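PDB 4R4G: putative lipoprotein YcdA from Bacillus subtilis subsp. subtilis str. 168, which is of unknown function but is probably a membrane-anchored lipoprotein, built from an Ig-like domain and a C-terminal domain of helices and strands linked by a kinked helix. Local coordinates for residues A[149-162]-A[166-178]. Sequence-based numbering, arbitrary orientation.
Sequences ALSAYVDVLLFGKD and FEKITGANKNEIV
Phe-166 points the edge of its ring at the face of Tyr-153 in a T-shaped stack. The centroids are 5.1 Å apart and the planes stand at 77°. Phe-166 CE1 lies over the centre of the tyrosine ring. CG of Phe-166 is anti to the backbone N (chi1 -173°), which carries the ring across to helix 149-157. Val-156 CG2 then covers one face of the phenylalanine as a CH-pi contact, 4.0 Å from the ring centroid. Thr-170 OG1, from the ring's own helix, lies over the opposite face, and the ring is sandwiched between Val-156 and Thr-170. Ile-177 CD1 meets the Tyr-153 edge at CE1, 3.5 Å away.

Toward one end, Ile-169 CG2 rests on Ala-149 CB at 3.6 Å. Toward the other, Leu-157 CD2 packs against Val-178 CG2 at 4.0 Å. Thr-170 OG1 donates to Phe-166 O. It also accepts from Ala-172 N, which makes an ST turn. Asn-173 caps helix 174-178 by accepting from Glu-176 N. At the polar edge, Lys-174 NZ forms a salt bridge with Asp-162 OD1 at 3.1 Å and meets the anti lone pair of that oxygen.

Helix 149-157 runs roughly antiparallel to helix 166-170, at 144°. Met-299 of strand 293-301 touches Ala-149 and Tyr-153, and Lys-213 of helix 203-219 touches Val-178. The contact joins helices 145-157, 165-170 and 174-192 beside the mixed sheet of the C-terminal domain, a region assigned to DUF5105 and probably related to the NTF2 clan.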
loop_
_atom_site.group_PDB
_atom_site.type_symbol
_atom_site.label_atom_id
_atom_site.label_comp_id
_atom_site.label_asym_id
_atom_site.label_seq_id
_atom_site.Cartn_x
_atom_site.Cartn_y
_atom_site.Cartn_z
ATOM N N ALA A 149 4.984 -5.159 3.289
ATOM C CA ALA A 149 6.159 -4.432 3.755
ATOM C C ALA A 149 5.807 -3.393 4.849
ATOM O O ALA A 149 6.474 -3.400 5.881
ATOM C CB ALA A 149 6.853 -3.760 2.594
ATOM N N LEU A 150 4.747 -2.564 4.681
ATOM C CA LEU A 150 4.368 -1.590 5.721
ATOM C C LEU A 150 4.022 -2.295 7.049
ATOM O O LEU A 150 4.420 -1.827 8.120
ATOM C CB LEU A 150 3.216 -0.667 5.305
ATOM C CG LEU A 150 2.766 0.273 6.430
ATOM C CD1 LEU A 150 3.826 1.322 6.745
ATOM C CD2 LEU A 150 1.440 0.891 6.157
ATOM N N SER A 151 3.310 -3.428 6.971
ATOM C CA SER A 151 2.929 -4.228 8.133
ATOM C C SER A 151 4.181 -4.787 8.836
ATOM O O SER A 151 4.192 -4.820 10.070
ATOM C CB SER A 151 1.980 -5.352 7.719
ATOM O OG SER A 151 1.349 -5.963 8.832
ATOM N N ALA A 152 5.238 -5.190 8.065
ATOM C CA ALA A 152 6.521 -5.695 8.600
ATOM C C ALA A 152 7.243 -4.607 9.402
ATOM O O ALA A 152 7.801 -4.898 10.456
ATOM C CB ALA A 152 7.416 -6.187 7.472
ATOM N N TYR A 153 7.199 -3.348 8.912
ATOM C CA TYR A 153 7.758 -2.177 9.572
ATOM C C TYR A 153 7.066 -1.977 10.904
ATOM O O TYR A 153 7.741 -1.783 11.902
ATOM C CB TYR A 153 7.596 -0.923 8.695
ATOM C CG TYR A 153 8.783 -0.611 7.813
ATOM C CD1 TYR A 153 9.844 0.155 8.282
ATOM C CD2 TYR A 153 8.830 -1.050 6.492
ATOM C CE1 TYR A 153 10.923 0.475 7.462
ATOM C CE2 TYR A 153 9.906 -0.738 5.662
ATOM C CZ TYR A 153 10.955 0.018 6.155
ATOM O OH TYR A 153 12.025 0.311 5.347
ATOM N N VAL A 154 5.727 -2.076 10.931
ATOM C CA VAL A 154 4.901 -1.930 12.138
ATOM C C VAL A 154 5.267 -3.047 13.137
ATOM O O VAL A 154 5.496 -2.766 14.319
ATOM C CB VAL A 154 3.379 -1.883 11.796
ATOM C CG1 VAL A 154 2.511 -1.997 13.049
ATOM C CG2 VAL A 154 3.041 -0.601 11.058
ATOM N N ASP A 155 5.402 -4.279 12.645
ATOM C CA ASP A 155 5.760 -5.433 13.467
ATOM C C ASP A 155 7.073 -5.214 14.235
ATOM O O ASP A 155 7.085 -5.298 15.470
ATOM C CB ASP A 155 5.870 -6.689 12.585
ATOM C CG ASP A 155 4.588 -7.470 12.371
ATOM O OD1 ASP A 155 3.498 -6.933 12.679
ATOM O OD2 ASP A 155 4.674 -8.623 11.921
ATOM N N VAL A 156 8.161 -4.881 13.509
ATOM C CA VAL A 156 9.485 -4.705 14.107
ATOM C C VAL A 156 9.595 -3.415 14.925
ATOM O O VAL A 156 10.184 -3.466 16.006
ATOM C CB VAL A 156 10.650 -4.822 13.088
ATOM C CG1 VAL A 156 10.599 -6.153 12.352
ATOM C CG2 VAL A 156 10.676 -3.663 12.101
ATOM N N LEU A 157 9.059 -2.282 14.432
ATOM C CA LEU A 157 9.181 -0.995 15.109
ATOM C C LEU A 157 8.199 -0.755 16.200
ATOM O O LEU A 157 8.592 -0.232 17.236
ATOM C CB LEU A 157 9.024 0.178 14.146
ATOM C CG LEU A 157 10.017 0.365 13.028
ATOM C CD1 LEU A 157 9.609 1.543 12.208
ATOM C CD2 LEU A 157 11.421 0.542 13.554
ATOM N N LEU A 158 6.906 -0.980 15.942
ATOM C CA LEU A 158 5.872 -0.624 16.907
ATOM C C LEU A 158 5.473 -1.765 17.818
ATOM O O LEU A 158 5.204 -1.522 18.993
ATOM C CB LEU A 158 4.643 -0.085 16.160
ATOM C CG LEU A 158 4.867 1.274 15.496
ATOM C CD1 LEU A 158 3.950 1.476 14.387
ATOM C CD2 LEU A 158 4.727 2.409 16.485
ATOM N N PHE A 159 5.432 -2.990 17.299
ATOM C CA PHE A 159 4.999 -4.134 18.087
ATOM C C PHE A 159 6.138 -4.868 18.759
ATOM O O PHE A 159 5.883 -5.717 19.609
ATOM C CB PHE A 159 4.206 -5.115 17.206
ATOM C CG PHE A 159 2.898 -4.598 16.646
ATOM C CD1 PHE A 159 2.309 -3.444 17.149
ATOM C CD2 PHE A 159 2.255 -5.267 15.614
ATOM C CE1 PHE A 159 1.100 -2.979 16.638
ATOM C CE2 PHE A 159 1.056 -4.791 15.092
ATOM C CZ PHE A 159 0.486 -3.652 15.609
ATOM N N GLY A 160 7.374 -4.566 18.376
ATOM C CA GLY A 160 8.554 -5.252 18.895
ATOM C C GLY A 160 8.600 -6.714 18.474
ATOM O O GLY A 160 9.417 -7.479 18.975
ATOM N N LYS A 161 7.722 -7.110 17.547
ATOM C CA LYS A 161 7.589 -8.463 17.034
ATOM C C LYS A 161 8.784 -8.828 16.157
ATOM O O LYS A 161 9.419 -7.952 15.561
ATOM C CB LYS A 161 6.274 -8.573 16.227
ATOM C CG LYS A 161 5.627 -9.959 16.205
ATOM C CD LYS A 161 4.241 -9.927 15.538
ATOM C CE LYS A 161 3.752 -11.298 15.108
ATOM N NZ LYS A 161 2.664 -11.220 14.088
ATOM N N ASP A 162 9.101 -10.128 16.112
ATOM C CA ASP A 162 10.121 -10.694 15.238
ATOM C C ASP A 162 9.514 -10.843 13.833
ATOM O O ASP A 162 8.281 -10.896 13.696
ATOM C CB ASP A 162 10.617 -12.044 15.786
ATOM C CG ASP A 162 11.874 -11.946 16.628
ATOM O OD1 ASP A 162 12.769 -11.133 16.271
ATOM O OD2 ASP A 162 11.995 -12.727 17.618
ATOM N N PHE A 166 11.325 -9.418 7.278
ATOM C CA PHE A 166 11.631 -7.981 7.257
ATOM C C PHE A 166 12.755 -7.587 6.292
ATOM O O PHE A 166 12.525 -6.758 5.411
ATOM C CB PHE A 166 11.940 -7.417 8.657
ATOM C CG PHE A 166 12.097 -5.911 8.648
ATOM C CD1 PHE A 166 10.992 -5.079 8.503
ATOM C CD2 PHE A 166 13.357 -5.329 8.695
ATOM C CE1 PHE A 166 11.143 -3.693 8.453
ATOM C CE2 PHE A 166 13.503 -3.945 8.633
ATOM C CZ PHE A 166 12.394 -3.137 8.543
ATOM N N GLU A 167 13.954 -8.133 6.473
ATOM C CA GLU A 167 15.083 -7.794 5.616
ATOM C C GLU A 167 14.763 -8.141 4.151
ATOM O O GLU A 167 14.887 -7.266 3.293
ATOM C CB GLU A 167 16.354 -8.497 6.096
ATOM C CG GLU A 167 16.603 -8.319 7.591
ATOM C CD GLU A 167 17.906 -7.661 8.002
ATOM O OE1 GLU A 167 18.825 -7.540 7.157
ATOM O OE2 GLU A 167 18.020 -7.287 9.192
ATOM N N LYS A 168 14.254 -9.370 3.888
ATOM C CA LYS A 168 13.901 -9.861 2.544
ATOM C C LYS A 168 12.895 -8.953 1.840
ATOM O O LYS A 168 13.082 -8.604 0.674
ATOM C CB LYS A 168 13.319 -11.301 2.594
ATOM C CG LYS A 168 14.183 -12.356 3.304
ATOM C CD LYS A 168 13.347 -13.549 3.824
ATOM C CE LYS A 168 14.123 -14.465 4.749
ATOM N NZ LYS A 168 13.228 -15.408 5.472
ATOM N N ILE A 169 11.835 -8.583 2.556
ATOM C CA ILE A 169 10.709 -7.797 2.071
ATOM C C ILE A 169 11.060 -6.302 1.892
ATOM O O ILE A 169 10.649 -5.724 0.894
ATOM C CB ILE A 169 9.525 -8.036 3.068
ATOM C CG1 ILE A 169 8.747 -9.310 2.685
ATOM C CG2 ILE A 169 8.588 -6.846 3.254
ATOM C CD1 ILE A 169 7.584 -9.707 3.699
ATOM N N THR A 170 11.786 -5.683 2.834
ATOM C CA THR A 170 12.051 -4.235 2.821
ATOM C C THR A 170 13.421 -3.789 2.278
ATOM O O THR A 170 13.519 -2.691 1.737
ATOM C CB THR A 170 11.941 -3.671 4.244
ATOM O OG1 THR A 170 12.976 -4.263 5.013
ATOM C CG2 THR A 170 10.610 -3.969 4.902
ATOM N N GLY A 171 14.464 -4.572 2.515
ATOM C CA GLY A 171 15.818 -4.199 2.125
ATOM C C GLY A 171 16.590 -3.467 3.212
ATOM O O GLY A 171 17.808 -3.341 3.111
ATOM N N ALA A 172 15.891 -2.973 4.262
ATOM C CA ALA A 172 16.464 -2.267 5.420
ATOM C C ALA A 172 16.944 -3.279 6.438
ATOM O O ALA A 172 16.509 -4.424 6.368
ATOM C CB ALA A 172 15.409 -1.356 6.046
ATOM N N ASN A 173 17.825 -2.897 7.383
ATOM C CA ASN A 173 18.222 -3.862 8.406
ATOM C C ASN A 173 17.509 -3.489 9.695
ATOM O O ASN A 173 17.564 -2.329 10.119
ATOM C CB ASN A 173 19.735 -4.007 8.546
ATOM C CG ASN A 173 20.425 -3.092 9.505
ATOM O OD1 ASN A 173 20.591 -3.416 10.692
ATOM N ND2 ASN A 173 20.927 -1.986 8.976
ATOM N N LYS A 174 16.746 -4.457 10.252
ATOM C CA LYS A 174 15.906 -4.227 11.420
ATOM C C LYS A 174 16.677 -3.630 12.576
ATOM O O LYS A 174 16.255 -2.597 13.084
ATOM C CB LYS A 174 15.085 -5.465 11.871
ATOM C CG LYS A 174 15.826 -6.760 12.211
ATOM C CD LYS A 174 14.844 -7.958 12.347
ATOM C CE LYS A 174 14.263 -8.162 13.740
ATOM N NZ LYS A 174 13.350 -9.343 13.805
ATOM N N ASN A 175 17.827 -4.205 12.938
ATOM C CA ASN A 175 18.612 -3.763 14.094
ATOM C C ASN A 175 18.887 -2.258 14.065
ATOM O O ASN A 175 18.596 -1.589 15.047
ATOM C CB ASN A 175 19.901 -4.560 14.213
ATOM C CG ASN A 175 19.656 -6.043 14.115
ATOM O OD1 ASN A 175 19.245 -6.683 15.089
ATOM N ND2 ASN A 175 19.790 -6.594 12.900
ATOM N N GLU A 176 19.336 -1.719 12.933
ATOM C CA GLU A 176 19.632 -0.293 12.790
ATOM C C GLU A 176 18.378 0.591 12.849
ATOM O O GLU A 176 18.389 1.578 13.581
ATOM C CB GLU A 176 20.381 -0.034 11.475
ATOM C CG GLU A 176 21.248 1.211 11.479
ATOM C CD GLU A 176 22.218 1.284 10.319
ATOM O OE1 GLU A 176 21.769 1.582 9.185
ATOM O OE2 GLU A 176 23.424 1.030 10.544
ATOM N N ILE A 177 17.315 0.251 12.081
ATOM C CA ILE A 177 16.086 1.048 12.007
ATOM C C ILE A 177 15.345 1.050 13.349
ATOM O O ILE A 177 14.823 2.096 13.727
ATOM C CB ILE A 177 15.179 0.642 10.809
ATOM C CG1 ILE A 177 14.085 1.690 10.549
ATOM C CG2 ILE A 177 14.596 -0.771 10.918
ATOM C CD1 ILE A 177 13.741 1.830 9.126
ATOM N N VAL A 178 15.367 -0.079 14.084
ATOM C CA VAL A 178 14.727 -0.242 15.389
ATOM C C VAL A 178 15.484 0.570 16.461
ATOM O O VAL A 178 14.850 1.288 17.241
ATOM C CB VAL A 178 14.626 -1.741 15.776
ATOM C CG1 VAL A 178 14.259 -1.922 17.247
ATOM C CG2 VAL A 178 13.640 -2.471 14.885
#